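Local coordinates for uncharacterized protein YLR132C (Kluyveromyces marxianus, PDB 6PFQ) that is a Usb1-type U6 snRNA phosphodiesterase of the 2H superfamily, probably acting as an exoribonuclease that trims the end of U6 RNA, at residues 11-17 / 58-64; 97-103 / 115-120; 124-128 / 150-154; 201-205 / 214-218. One frame throughout, in Å; residues are numbered along the deposited sequence. Where two conformers were deposited one is given.

Contact 1. Residues 11-17 / 58-64; sequences FLFLELR and PLHVSLS
The ring of Phe-11 meets Ser-62 and Ser-64 with its edge: CZ lies 3.5 Å from OG of Ser-62, and CD1 touches the carbonyl O of Ser-64, both oxygens near the ring plane. CG sits anti to the backbone N (chi1 155°), a setting that lays the ring across the neighbouring strand. Beside it, OG of Ser-64 accepts a fairly straight bond from N of Leu-12 at 2.9 Å, where a small hydroxyl can stand in for a backbone carbonyl. Without the ring, as with an alanine here, the hydroxyl of Ser-62 would probably lose its neighbour and be freer to turn. Further along, Phe-13 and His-60 run out from the sheet next to each other, the imidazole, in the conformer given, lying close to the phenyl ring. CG of Glu-15 packs on CB of Pro-58 at 3.6 Å. The sheet's other face carries Leu-14, Leu-16, Leu-59 and Val-61, with CD1 of Leu-16 approaching CG2 of Val-61; from the chain beyond, Leu-63 adds its CD1 to CD2 of Leu-14 at 3.7 Å. Branched apolar chains suit this buried side, where Val-155, Val-96 and Leu-205 continue the packing. Paired backbone bonds between Leu-14 and Val-61, and between Leu-16 and Leu-59, fix this alternation. Strands 9-16 and 59-68 thus form an antiparallel pair within a four-stranded sheet, and His-60 and Ser-62, which bind UMP, project from the same face as Phe-13 and Glu-15, the histidine-x-serine pattern of the 2H phosphodiesterase site.

Contact 2. Residues 97-103 / 115-120; sequences ALSGGWL and LAVGLS
Two antiparallel pairings separated by a corner join 97-103 to 115-120. At one end N of Ser-120 donates to O of Ala-97 and N of Ser-99 to O of Gly-118; at the other, Leu-103 and Ala-116 exchange a pair of backbone bonds. Between them the chain swings outward through Gly-100 and Gly-101, and a water bridges the two arms, donating to O of Ser-99 and O of Gly-101 while accepting from N of Gly-118 at 2.9 Å. At Gly-100 a CB would jam against the preceding carbonyl, hence glycine.

Trp-102 and Val-117 carry most of the side-chain packing. Leu-115 has CG opposite its backbone N (chi1 -179°), which carries its branch to the indole: CD2 stands over the six-membered ring of Trp-102, 3.8 Å from the centroid and 12° off the normal, a CH-pi contact. CG2 of Val-117 comes obliquely to CZ3 of Trp-102 at 3.6 Å, and its CG1 turns to CB of Leu-98. The broad indole suits a place also lined by Val-29 and Leu-194, its NE1 bonded to O of Ala-187. Ser-120 N-caps helix 121-137. The whole is an antiparallel pairing broken by a glycine corner, continuing into the beta hairpin 102-106/112-119.

Contact 3. Residues 124-128 / 150-154; sequences RGRLK and LNNLH
From the helix, Arg-124 reaches along Leu-150 and Leu-153 toward the loop backbone. Its CB touches CD2 of Leu-150 at 3.8 Å, and CG rests on CD1 of Leu-153 at 3.9 Å. The chain then runs extended, bringing CD to 3.2 Å from O of Leu-150. NE turns to O of Leu-119, on the strand leading into the helix. At the tip NH1 donates to O of Leu-150 at 2.8 Å, with an N-H...O angle of 156°; the bond lies in the carbonyl plane and close to the guanidinium plane. O of Leu-153 sits over one face of that group. A long side chain ending in a flat group with several N-H donors is well suited to tie strand end and loop together. The stem of Lys-128 crosses Leu-150 at about a right angle, and Leu-127 meets Leu-153 by their CD1 methyls. Where the loop passes into strand 154-161, ND1 of His-154 donates back to O of Asn-152, which, with the stacked ring of Tyr-105, helps to hold the imidazole's rotation. Helix 121-137 thus backs the loop; Asn-152 and His-154 bind UMP, His-154 opening the second histidine-x-serine pattern of the 2H fold, completed by Ser-156.

Contact 4. Residues 201-205 / 214-218; sequences RCHEL and ITLPL
Leu-205 and Leu-216 pair near the open end of a beta hairpin, strands 204-209 and 212-217, which forms one edge of a four-stranded antiparallel sheet. Their backbones exchange two bonds, N of Leu-205 to O of Leu-216 at 2.9 Å and N of Leu-216 to O of Leu-205 at 2.8 Å. The side chains share the buried face, CB of Leu-205 4.1 Å from CB of Leu-216, and Ile-86 of helix 72-88 packs on both. Leucine suits this side, its branched end filling space between sheet and helix. At the chain's end, N of Leu-218 donates to O of His-203. Its CD2 meets CD2 of Leu-205, the two chains crossing at about a right angle, and with Ile-86 they extend the apolar patch. A serine at Leu-218 would probably leave CD2 of Leu-205 without this neighbour and open a gap beside Ile-86. The face carrying Glu-204 and Pro-217 is looser and more exposed. Proline costs no bond to Glu-204 there, the pair being non-hydrogen-bonded. Glu-204 has CG between the backbone N and the carbonyl carbon (chi1 61°), which carries its carboxylate over Thr-215, where OE1 comes to 3.4 Å from the CG2 methyl.

In the fold
Along the chain the four contacts follow in series, each closing before the next opens. Contact 1 lies nearest the middle of the molecule, its centre about 10 Å from that of contact 4 and 12 Å from that of contact 3. Contacts 1 and 4 share the four-stranded sheet through strands 9-16 and 204-209. Contact 4 has a foot in each sheet, meeting that of contact 2 where strand 200-202 pairs with 94-99, though these two contacts do not touch. Strand 112-119 of contact 2 leads into the helix of contact 3. Contact 1 holds His-60 and Ser-62, contact 3 Asn-152 and His-154 of the UMP site, consistent with a two-lobed 2H phosphodiesterase having its site between the sheets.

Contact 1. Residues 11-17 / 58-64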
loop_
_atom_site.group_PDB
_atom_site.type_symbol
_atom_site.label_atom_id
_atom_site.label_comp_id
_atom_site.label_asym_id
_atom_site.label_seq_id
_atom_site.Cartn_x
_atom_site.Cartn_y
_atom_site.Cartn_z
ATOM N N PHE A 11 2.078 -13.209 -1.162
ATOM C CA PHE A 11 1.595 -11.846 -1.387
ATOM C C PHE A 11 2.611 -11.133 -2.270
ATOM O O PHE A 11 3.812 -11.299 -2.081
ATOM C CB PHE A 11 1.403 -11.154 -0.005
ATOM C CG PHE A 11 1.476 -9.627 0.005
ATOM C CD1 PHE A 11 0.398 -8.849 -0.431
ATOM C CD2 PHE A 11 2.576 -8.971 0.553
ATOM C CE1 PHE A 11 0.449 -7.433 -0.392
ATOM C CE2 PHE A 11 2.643 -7.553 0.607
ATOM C CZ PHE A 11 1.574 -6.779 0.142
ATOM N N LEU A 12 2.126 -10.342 -3.230
ATOM C CA LEU A 12 2.969 -9.669 -4.213
ATOM C C LEU A 12 2.941 -8.166 -3.982
ATOM O O LEU A 12 1.887 -7.612 -3.671
ATOM C CB LEU A 12 2.474 -9.942 -5.630
ATOM C CG LEU A 12 2.877 -11.370 -5.993
ATOM C CD1 LEU A 12 1.883 -11.980 -6.987
ATOM C CD2 LEU A 12 4.301 -11.358 -6.532
ATOM N N PHE A 13 4.082 -7.497 -4.160
ATOM C CA PHE A 13 4.116 -6.053 -3.940
ATOM C C PHE A 13 5.308 -5.445 -4.670
ATOM O O PHE A 13 6.181 -6.154 -5.164
ATOM C CB PHE A 13 4.198 -5.701 -2.447
ATOM C CG PHE A 13 5.386 -6.322 -1.729
ATOM C CD1 PHE A 13 5.355 -7.649 -1.313
ATOM C CD2 PHE A 13 6.509 -5.549 -1.418
ATOM C CE1 PHE A 13 6.450 -8.206 -0.615
ATOM C CE2 PHE A 13 7.586 -6.090 -0.728
ATOM C CZ PHE A 13 7.552 -7.396 -0.316
ATOM N N LEU A 14 5.269 -4.114 -4.805
ATOM C CA LEU A 14 6.379 -3.276 -5.266
ATOM C C LEU A 14 7.002 -2.612 -4.051
ATOM O O LEU A 14 6.293 -2.197 -3.129
ATOM C CB LEU A 14 5.914 -2.156 -6.225
ATOM C CG LEU A 14 5.176 -2.479 -7.510
ATOM C CD1 LEU A 14 4.944 -1.246 -8.307
ATOM C CD2 LEU A 14 6.037 -3.446 -8.331
ATOM N N GLU A 15 8.315 -2.490 -4.047
ATOM C CA GLU A 15 9.033 -1.844 -2.950
ATOM C C GLU A 15 9.572 -0.501 -3.429
ATOM O O GLU A 15 10.165 -0.426 -4.514
ATOM C CB GLU A 15 10.171 -2.754 -2.475
ATOM C CG GLU A 15 11.049 -2.166 -1.448
ATOM C CD GLU A 15 12.185 -3.123 -1.108
ATOM O OE1 GLU A 15 11.956 -4.029 -0.282
ATOM O OE2 GLU A 15 13.265 -2.972 -1.705
ATOM N N LEU A 16 9.343 0.553 -2.636
ATOM C CA LEU A 16 9.675 1.941 -2.983
ATOM C C LEU A 16 10.666 2.483 -1.955
ATOM O O LEU A 16 10.287 2.809 -0.823
ATOM C CB LEU A 16 8.424 2.838 -3.017
ATOM C CG LEU A 16 7.207 2.268 -3.741
ATOM C CD1 LEU A 16 6.054 3.266 -3.587
ATOM C CD2 LEU A 16 7.544 2.058 -5.237
ATOM N N ARG A 17 11.935 2.572 -2.330
ATOM C CA ARG A 17 12.938 3.128 -1.435
ATOM C C ARG A 17 13.024 4.625 -1.679
ATOM O O ARG A 17 13.216 5.053 -2.819
ATOM C CB ARG A 17 14.282 2.431 -1.638
ATOM C CG ARG A 17 14.222 0.917 -1.296
ATOM C CD ARG A 17 15.517 0.178 -1.682
ATOM N NE ARG A 17 16.669 0.960 -1.249
ATOM C CZ ARG A 17 17.253 0.807 -0.059
ATOM N NH1 ARG A 17 16.794 -0.100 0.797
ATOM N NH2 ARG A 17 18.277 1.567 0.276
ATOM N N PRO A 58 11.313 1.160 3.456
ATOM C CA PRO A 58 10.690 1.382 2.149
ATOM C C PRO A 58 9.182 1.471 2.298
ATOM O O PRO A 58 8.589 0.858 3.187
ATOM C CB PRO A 58 11.072 0.142 1.337
ATOM C CG PRO A 58 11.355 -0.939 2.395
ATOM C CD PRO A 58 11.932 -0.176 3.573
ATOM N N LEU A 59 8.557 2.179 1.357
ATOM C CA LEU A 59 7.113 2.108 1.169
ATOM C C LEU A 59 6.778 0.991 0.164
ATOM O O LEU A 59 7.668 0.328 -0.395
ATOM C CB LEU A 59 6.595 3.468 0.702
ATOM C CG LEU A 59 6.904 4.613 1.674
ATOM C CD1 LEU A 59 6.243 5.938 1.214
ATOM C CD2 LEU A 59 6.481 4.311 3.124
ATOM N N HIS A 60 5.484 0.784 -0.078
ATOM C CA HIS A 60 5.039 -0.365 -0.849
ATOM C C HIS A 60 3.850 0.003 -1.728
ATOM O O HIS A 60 3.153 0.990 -1.479
ATOM C CB HIS A 60 4.694 -1.531 0.102
ATOM C CG HIS A 60 5.807 -1.876 1.038
ATOM N ND1 HIS A 60 5.951 -1.284 2.278
ATOM C CD2 HIS A 60 6.853 -2.728 0.902
ATOM C CE1 HIS A 60 7.026 -1.765 2.867
ATOM N NE2 HIS A 60 7.593 -2.646 2.056
ATOM N N VAL A 61 3.662 -0.775 -2.796
ATOM C CA VAL A 61 2.364 -0.892 -3.472
ATOM C C VAL A 61 1.955 -2.358 -3.395
ATOM O O VAL A 61 2.647 -3.216 -3.951
ATOM C CB VAL A 61 2.406 -0.440 -4.934
ATOM C CG1 VAL A 61 1.006 -0.615 -5.586
ATOM C CG2 VAL A 61 2.938 0.988 -5.092
ATOM N N SER A 62 0.850 -2.649 -2.711
ATOM C CA SER A 62 0.305 -4.010 -2.722
ATOM C C SER A 62 -0.241 -4.348 -4.104
ATOM O O SER A 62 -0.972 -3.553 -4.703
ATOM C CB SER A 62 -0.820 -4.147 -1.693
ATOM O OG SER A 62 -0.302 -3.892 -0.411
ATOM N N LEU A 63 0.099 -5.543 -4.594
ATOM C CA LEU A 63 -0.324 -6.021 -5.906
ATOM C C LEU A 63 -1.193 -7.265 -5.828
ATOM O O LEU A 63 -1.752 -7.673 -6.857
ATOM C CB LEU A 63 0.902 -6.327 -6.786
ATOM C CG LEU A 63 1.798 -5.133 -7.066
ATOM C CD1 LEU A 63 3.093 -5.592 -7.836
ATOM C CD2 LEU A 63 1.045 -4.104 -7.875
ATOM N N SER A 64 -1.339 -7.867 -4.648
ATOM C CA SER A 64 -2.287 -8.960 -4.461
ATOM C C SER A 64 -2.868 -8.875 -3.062
ATOM O O SER A 64 -2.299 -8.233 -2.166
ATOM C CB SER A 64 -1.637 -10.340 -4.654
ATOM O OG SER A 64 -0.761 -10.585 -3.568
#

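Contact 2. Residues 97-103 / 115-120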
loop_
_atom_site.group_PDB
_atom_site.type_symbol
_atom_site.label_atom_id
_atom_site.label_comp_id
_atom_site.label_asym_id
_atom_site.label_seq_id
_atom_site.Cartn_x
_atom_site.Cartn_y
_atom_site.Cartn_z
ATOM N N ALA A 97 3.657 6.576 -9.686
ATOM C CA ALA A 97 3.395 7.980 -9.386
ATOM C C ALA A 97 1.965 8.031 -8.884
ATOM O O ALA A 97 1.216 7.059 -9.021
ATOM C CB ALA A 97 3.588 8.892 -10.622
ATOM N N LEU A 98 1.616 9.132 -8.228
ATOM C CA LEU A 98 0.367 9.227 -7.474
ATOM C C LEU A 98 -0.530 10.324 -8.034
ATOM O O LEU A 98 -0.060 11.290 -8.644
ATOM C CB LEU A 98 0.660 9.503 -6.005
ATOM C CG LEU A 98 1.671 8.428 -5.508
ATOM C CD1 LEU A 98 2.348 8.919 -4.264
ATOM C CD2 LEU A 98 0.957 7.056 -5.336
ATOM N N SER A 99 -1.830 10.179 -7.816
ATOM C CA SER A 99 -2.749 11.183 -8.316
ATOM C C SER A 99 -3.863 11.346 -7.295
ATOM O O SER A 99 -4.183 10.401 -6.557
ATOM C CB SER A 99 -3.278 10.703 -9.679
ATOM O OG SER A 99 -4.344 11.465 -10.073
ATOM N N GLY A 100 -4.440 12.552 -7.220
ATOM C CA GLY A 100 -5.653 12.702 -6.421
ATOM C C GLY A 100 -5.328 13.028 -4.977
ATOM O O GLY A 100 -4.226 13.456 -4.635
ATOM N N GLY A 101 -6.336 12.857 -4.116
ATOM C CA GLY A 101 -6.257 13.307 -2.744
ATOM C C GLY A 101 -5.961 12.180 -1.756
ATOM O O GLY A 101 -5.698 11.028 -2.114
ATOM N N TRP A 102 -6.008 12.540 -0.482
ATOM C CA TRP A 102 -5.804 11.556 0.571
ATOM C C TRP A 102 -6.911 10.525 0.570
ATOM O O TRP A 102 -8.090 10.858 0.389
ATOM C CB TRP A 102 -5.801 12.225 1.943
ATOM C CG TRP A 102 -4.638 13.057 2.248
ATOM C CD1 TRP A 102 -4.677 14.387 2.626
ATOM C CD2 TRP A 102 -3.237 12.668 2.273
ATOM N NE1 TRP A 102 -3.414 14.822 2.873
ATOM C CE2 TRP A 102 -2.508 13.807 2.657
ATOM C CE3 TRP A 102 -2.540 11.478 1.997
ATOM C CZ2 TRP A 102 -1.105 13.799 2.781
ATOM C CZ3 TRP A 102 -1.144 11.456 2.143
ATOM C CH2 TRP A 102 -0.443 12.621 2.537
ATOM N N LEU A 103 -6.524 9.267 0.820
ATOM C CA LEU A 103 -7.441 8.167 1.052
ATOM C C LEU A 103 -7.132 7.575 2.422
ATOM O O LEU A 103 -6.014 7.696 2.912
ATOM C CB LEU A 103 -7.281 7.094 -0.008
ATOM C CG LEU A 103 -7.297 7.623 -1.460
ATOM C CD1 LEU A 103 -6.951 6.493 -2.393
ATOM C CD2 LEU A 103 -8.691 8.137 -1.785
ATOM N N LEU A 115 -3.175 6.168 5.891
ATOM C CA LEU A 115 -3.292 7.369 5.073
ATOM C C LEU A 115 -2.505 7.134 3.788
ATOM O O LEU A 115 -1.299 6.869 3.848
ATOM C CB LEU A 115 -2.706 8.557 5.852
ATOM C CG LEU A 115 -2.789 9.902 5.126
ATOM C CD1 LEU A 115 -4.248 10.389 5.059
ATOM C CD2 LEU A 115 -1.887 10.949 5.840
ATOM N N ALA A 116 -3.172 7.245 2.636
ATOM C CA ALA A 116 -2.662 6.769 1.363
ATOM C C ALA A 116 -2.987 7.782 0.271
ATOM O O ALA A 116 -3.853 8.661 0.430
ATOM C CB ALA A 116 -3.270 5.375 1.013
ATOM N N VAL A 117 -2.313 7.618 -0.872
ATOM C CA VAL A 117 -2.686 8.303 -2.117
ATOM C C VAL A 117 -2.775 7.257 -3.220
ATOM O O VAL A 117 -1.971 6.319 -3.265
ATOM C CB VAL A 117 -1.663 9.413 -2.485
ATOM C CG1 VAL A 117 -2.199 10.240 -3.714
ATOM C CG2 VAL A 117 -1.407 10.323 -1.229
ATOM N N GLY A 118 -3.798 7.371 -4.072
ATOM C CA GLY A 118 -3.953 6.412 -5.153
ATOM C C GLY A 118 -2.908 6.558 -6.255
ATOM O O GLY A 118 -2.349 7.629 -6.505
ATOM N N LEU A 119 -2.652 5.458 -6.962
ATOM C CA LEU A 119 -1.716 5.553 -8.084
ATOM C C LEU A 119 -2.309 6.342 -9.247
ATOM O O LEU A 119 -3.525 6.317 -9.496
ATOM C CB LEU A 119 -1.344 4.164 -8.596
ATOM C CG LEU A 119 0.029 3.660 -8.068
ATOM C CD1 LEU A 119 0.007 3.563 -6.513
ATOM C CD2 LEU A 119 0.378 2.298 -8.674
ATOM N N SER A 120 -1.422 7.000 -9.996
ATOM C CA SER A 120 -1.850 7.731 -11.193
ATOM C C SER A 120 -2.384 6.787 -12.278
ATOM O O SER A 120 -2.151 5.568 -12.283
ATOM C CB SER A 120 -0.674 8.541 -11.757
ATOM O OG SER A 120 0.247 7.667 -12.381
HETATM O O HOH W 1 -5.665 9.553 -4.396
#

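Contact 3. Residues 124-128 / 150-154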
loop_
_atom_site.group_PDB
_atom_site.type_symbol
_atom_site.label_atom_id
_atom_site.label_comp_id
_atom_site.label_asym_id
_atom_site.label_seq_id
_atom_site.Cartn_x
_atom_site.Cartn_y
_atom_site.Cartn_z
ATOM N N ARG A 124 -1.358 2.857 -12.936
ATOM C CA ARG A 124 -2.288 1.731 -12.886
ATOM C C ARG A 124 -2.314 0.984 -14.204
ATOM O O ARG A 124 -2.365 -0.255 -14.222
ATOM C CB ARG A 124 -3.690 2.213 -12.524
ATOM C CG ARG A 124 -3.670 2.922 -11.136
ATOM C CD ARG A 124 -5.082 3.047 -10.531
ATOM N NE ARG A 124 -5.161 4.116 -9.530
ATOM C CZ ARG A 124 -6.162 4.257 -8.659
ATOM N NH1 ARG A 124 -7.128 3.327 -8.573
ATOM N NH2 ARG A 124 -6.177 5.295 -7.838
ATOM N N GLY A 125 -2.282 1.724 -15.315
ATOM C CA GLY A 125 -2.352 1.087 -16.623
ATOM C C GLY A 125 -1.182 0.156 -16.871
ATOM O O GLY A 125 -1.356 -0.937 -17.412
ATOM N N ARG A 126 0.022 0.566 -16.457
ATOM C CA ARG A 126 1.189 -0.297 -16.629
ATOM C C ARG A 126 1.168 -1.496 -15.692
ATOM O O ARG A 126 1.765 -2.527 -16.011
ATOM C CB ARG A 126 2.472 0.497 -16.414
ATOM C CG ARG A 126 2.717 1.546 -17.494
ATOM C CD ARG A 126 2.778 0.908 -18.885
ATOM N NE ARG A 126 3.448 1.813 -19.822
ATOM C CZ ARG A 126 3.178 1.912 -21.119
ATOM N NH1 ARG A 126 2.223 1.181 -21.669
ATOM N NH2 ARG A 126 3.867 2.760 -21.869
ATOM N N LEU A 127 0.468 -1.410 -14.562
ATOM C CA LEU A 127 0.363 -2.562 -13.689
ATOM C C LEU A 127 -0.782 -3.498 -14.075
ATOM O O LEU A 127 -0.845 -4.630 -13.573
ATOM C CB LEU A 127 0.195 -2.083 -12.221
ATOM C CG LEU A 127 1.495 -1.602 -11.586
ATOM C CD1 LEU A 127 1.217 -0.920 -10.263
ATOM C CD2 LEU A 127 2.416 -2.840 -11.375
ATOM N N LYS A 128 -1.696 -3.057 -14.932
ATOM C CA LYS A 128 -2.804 -3.926 -15.322
ATOM C C LYS A 128 -2.362 -5.309 -15.791
ATOM O O LYS A 128 -2.979 -6.298 -15.360
ATOM C CB LYS A 128 -3.650 -3.245 -16.405
ATOM C CG LYS A 128 -4.872 -4.054 -16.780
ATOM C CD LYS A 128 -5.775 -3.251 -17.709
ATOM C CE LYS A 128 -7.041 -4.028 -18.055
ATOM N NZ LYS A 128 -7.924 -4.189 -16.863
ATOM N N LEU A 150 -7.242 -2.795 -9.723
ATOM C CA LEU A 150 -6.959 -1.520 -10.373
ATOM C C LEU A 150 -7.663 -0.373 -9.670
ATOM O O LEU A 150 -7.127 0.734 -9.577
ATOM C CB LEU A 150 -7.399 -1.548 -11.847
ATOM C CG LEU A 150 -6.401 -2.137 -12.848
ATOM C CD1 LEU A 150 -7.012 -2.198 -14.260
ATOM C CD2 LEU A 150 -5.100 -1.351 -12.867
ATOM N N ASN A 151 -8.853 -0.626 -9.140
ATOM C CA ASN A 151 -9.617 0.446 -8.538
ATOM C C ASN A 151 -9.014 0.947 -7.241
ATOM O O ASN A 151 -9.353 2.056 -6.829
ATOM C CB ASN A 151 -11.041 -0.042 -8.262
ATOM C CG ASN A 151 -11.083 -1.111 -7.180
ATOM O OD1 ASN A 151 -10.268 -2.032 -7.174
ATOM N ND2 ASN A 151 -12.040 -0.993 -6.258
ATOM N N ASN A 152 -8.137 0.176 -6.570
ATOM C CA ASN A 152 -7.663 0.657 -5.274
ATOM C C ASN A 152 -6.148 0.626 -5.132
ATOM O O ASN A 152 -5.660 0.753 -4.014
ATOM C CB ASN A 152 -8.311 -0.097 -4.096
ATOM C CG ASN A 152 -8.091 -1.631 -4.164
ATOM O OD1 ASN A 152 -7.041 -2.118 -4.635
ATOM N ND2 ASN A 152 -9.086 -2.388 -3.680
ATOM N N LEU A 153 -5.388 0.542 -6.227
ATOM C CA LEU A 153 -3.933 0.628 -6.096
ATOM C C LEU A 153 -3.550 1.921 -5.409
ATOM O O LEU A 153 -4.045 2.979 -5.787
ATOM C CB LEU A 153 -3.243 0.581 -7.460
ATOM C CG LEU A 153 -3.352 -0.789 -8.162
ATOM C CD1 LEU A 153 -2.811 -0.619 -9.616
ATOM C CD2 LEU A 153 -2.554 -1.842 -7.360
ATOM N N HIS A 154 -2.644 1.844 -4.429
ATOM C CA HIS A 154 -2.280 3.038 -3.665
ATOM C C HIS A 154 -0.903 2.859 -3.034
ATOM O O HIS A 154 -0.364 1.758 -2.980
ATOM C CB HIS A 154 -3.313 3.312 -2.566
ATOM C CG HIS A 154 -3.376 2.225 -1.530
ATOM N ND1 HIS A 154 -4.085 1.051 -1.717
ATOM C CD2 HIS A 154 -2.822 2.142 -0.291
ATOM C CE1 HIS A 154 -3.983 0.297 -0.626
ATOM N NE2 HIS A 154 -3.206 0.928 0.240
#

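Contact 4. Residues 201-205 / 214-218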
loop_
_atom_site.group_PDB
_atom_site.type_symbol
_atom_site.label_atom_id
_atom_site.label_comp_id
_atom_site.label_asym_id
_atom_site.label_seq_id
_atom_site.Cartn_x
_atom_site.Cartn_y
_atom_site.Cartn_z
ATOM N N ARG A 201 10.565 4.373 -10.211
ATOM C CA ARG A 201 10.532 3.388 -11.288
ATOM C C ARG A 201 11.007 2.066 -10.718
ATOM O O ARG A 201 12.105 1.999 -10.156
ATOM C CB ARG A 201 11.413 3.794 -12.468
ATOM C CG ARG A 201 11.309 2.834 -13.664
ATOM C CD ARG A 201 11.855 3.448 -14.970
ATOM N NE ARG A 201 10.979 4.480 -15.515
ATOM C CZ ARG A 201 9.848 4.245 -16.187
ATOM N NH1 ARG A 201 9.417 3.000 -16.408
ATOM N NH2 ARG A 201 9.135 5.265 -16.628
ATOM N N CYS A 202 10.173 1.029 -10.811
ATOM C CA CYS A 202 10.502 -0.265 -10.211
ATOM C C CYS A 202 10.961 -1.204 -11.314
ATOM O O CYS A 202 10.282 -1.320 -12.328
ATOM C CB CYS A 202 9.288 -0.862 -9.485
ATOM S SG CYS A 202 8.752 0.239 -8.164
ATOM N N HIS A 203 12.110 -1.872 -11.120
ATOM C CA HIS A 203 12.604 -2.828 -12.114
ATOM C C HIS A 203 12.374 -4.287 -11.701
ATOM O O HIS A 203 12.835 -5.205 -12.390
ATOM C CB HIS A 203 14.089 -2.574 -12.398
ATOM C CG HIS A 203 14.354 -1.245 -13.049
ATOM N ND1 HIS A 203 14.499 -0.077 -12.328
ATOM C CD2 HIS A 203 14.484 -0.898 -14.351
ATOM C CE1 HIS A 203 14.712 0.930 -13.157
ATOM N NE2 HIS A 203 14.702 0.460 -14.393
ATOM N N GLU A 204 11.632 -4.513 -10.624
ATOM C CA GLU A 204 11.347 -5.838 -10.107
ATOM C C GLU A 204 10.120 -5.724 -9.216
ATOM O O GLU A 204 9.800 -4.644 -8.729
ATOM C CB GLU A 204 12.524 -6.368 -9.300
ATOM C CG GLU A 204 12.821 -5.464 -8.102
ATOM C CD GLU A 204 14.213 -5.665 -7.549
ATOM O OE1 GLU A 204 15.054 -6.222 -8.283
ATOM O OE2 GLU A 204 14.454 -5.294 -6.381
ATOM N N LEU A 205 9.429 -6.840 -9.043
ATOM C CA LEU A 205 8.435 -7.051 -8.002
ATOM C C LEU A 205 9.078 -7.842 -6.868
ATOM O O LEU A 205 10.155 -8.428 -7.019
ATOM C CB LEU A 205 7.223 -7.851 -8.511
ATOM C CG LEU A 205 6.473 -7.568 -9.816
ATOM C CD1 LEU A 205 5.040 -8.040 -9.704
ATOM C CD2 LEU A 205 6.534 -6.127 -10.213
ATOM N N ILE A 214 11.018 -13.028 -1.912
ATOM C CA ILE A 214 11.706 -13.343 -3.159
ATOM C C ILE A 214 11.538 -12.178 -4.116
ATOM O O ILE A 214 10.597 -11.379 -4.010
ATOM C CB ILE A 214 11.185 -14.646 -3.794
ATOM C CG1 ILE A 214 9.707 -14.496 -4.151
ATOM C CG2 ILE A 214 11.366 -15.796 -2.833
ATOM C CD1 ILE A 214 9.149 -15.610 -5.025
ATOM N N THR A 215 12.478 -12.070 -5.050
ATOM C CA THR A 215 12.450 -10.992 -6.028
ATOM C C THR A 215 12.069 -11.548 -7.391
ATOM O O THR A 215 12.572 -12.598 -7.797
ATOM C CB THR A 215 13.799 -10.270 -6.091
ATOM O OG1 THR A 215 14.080 -9.722 -4.801
ATOM C CG2 THR A 215 13.771 -9.133 -7.115
ATOM N N LEU A 216 11.248 -10.795 -8.120
ATOM C CA LEU A 216 10.682 -11.225 -9.396
ATOM C C LEU A 216 11.063 -10.163 -10.410
ATOM O O LEU A 216 10.398 -9.116 -10.487
ATOM C CB LEU A 216 9.162 -11.364 -9.321
ATOM C CG LEU A 216 8.496 -12.640 -8.792
ATOM C CD1 LEU A 216 8.707 -12.810 -7.318
ATOM C CD2 LEU A 216 7.006 -12.614 -9.098
ATOM N N PRO A 217 12.127 -10.370 -11.188
ATOM C CA PRO A 217 12.628 -9.305 -12.067
ATOM C C PRO A 217 11.673 -9.007 -13.208
ATOM O O PRO A 217 10.933 -9.875 -13.680
ATOM C CB PRO A 217 13.954 -9.865 -12.598
ATOM C CG PRO A 217 14.253 -11.069 -11.770
ATOM C CD PRO A 217 12.959 -11.583 -11.245
ATOM N N LEU A 218 11.678 -7.747 -13.634
ATOM C CA LEU A 218 10.905 -7.347 -14.806
ATOM C C LEU A 218 11.770 -7.453 -16.059
ATOM O O LEU A 218 11.245 -7.629 -17.156
ATOM C CB LEU A 218 10.364 -5.930 -14.644
ATOM C CG LEU A 218 9.232 -5.877 -13.610
ATOM C CD1 LEU A 218 8.860 -4.455 -13.262
ATOM C CD2 LEU A 218 8.012 -6.663 -14.071
#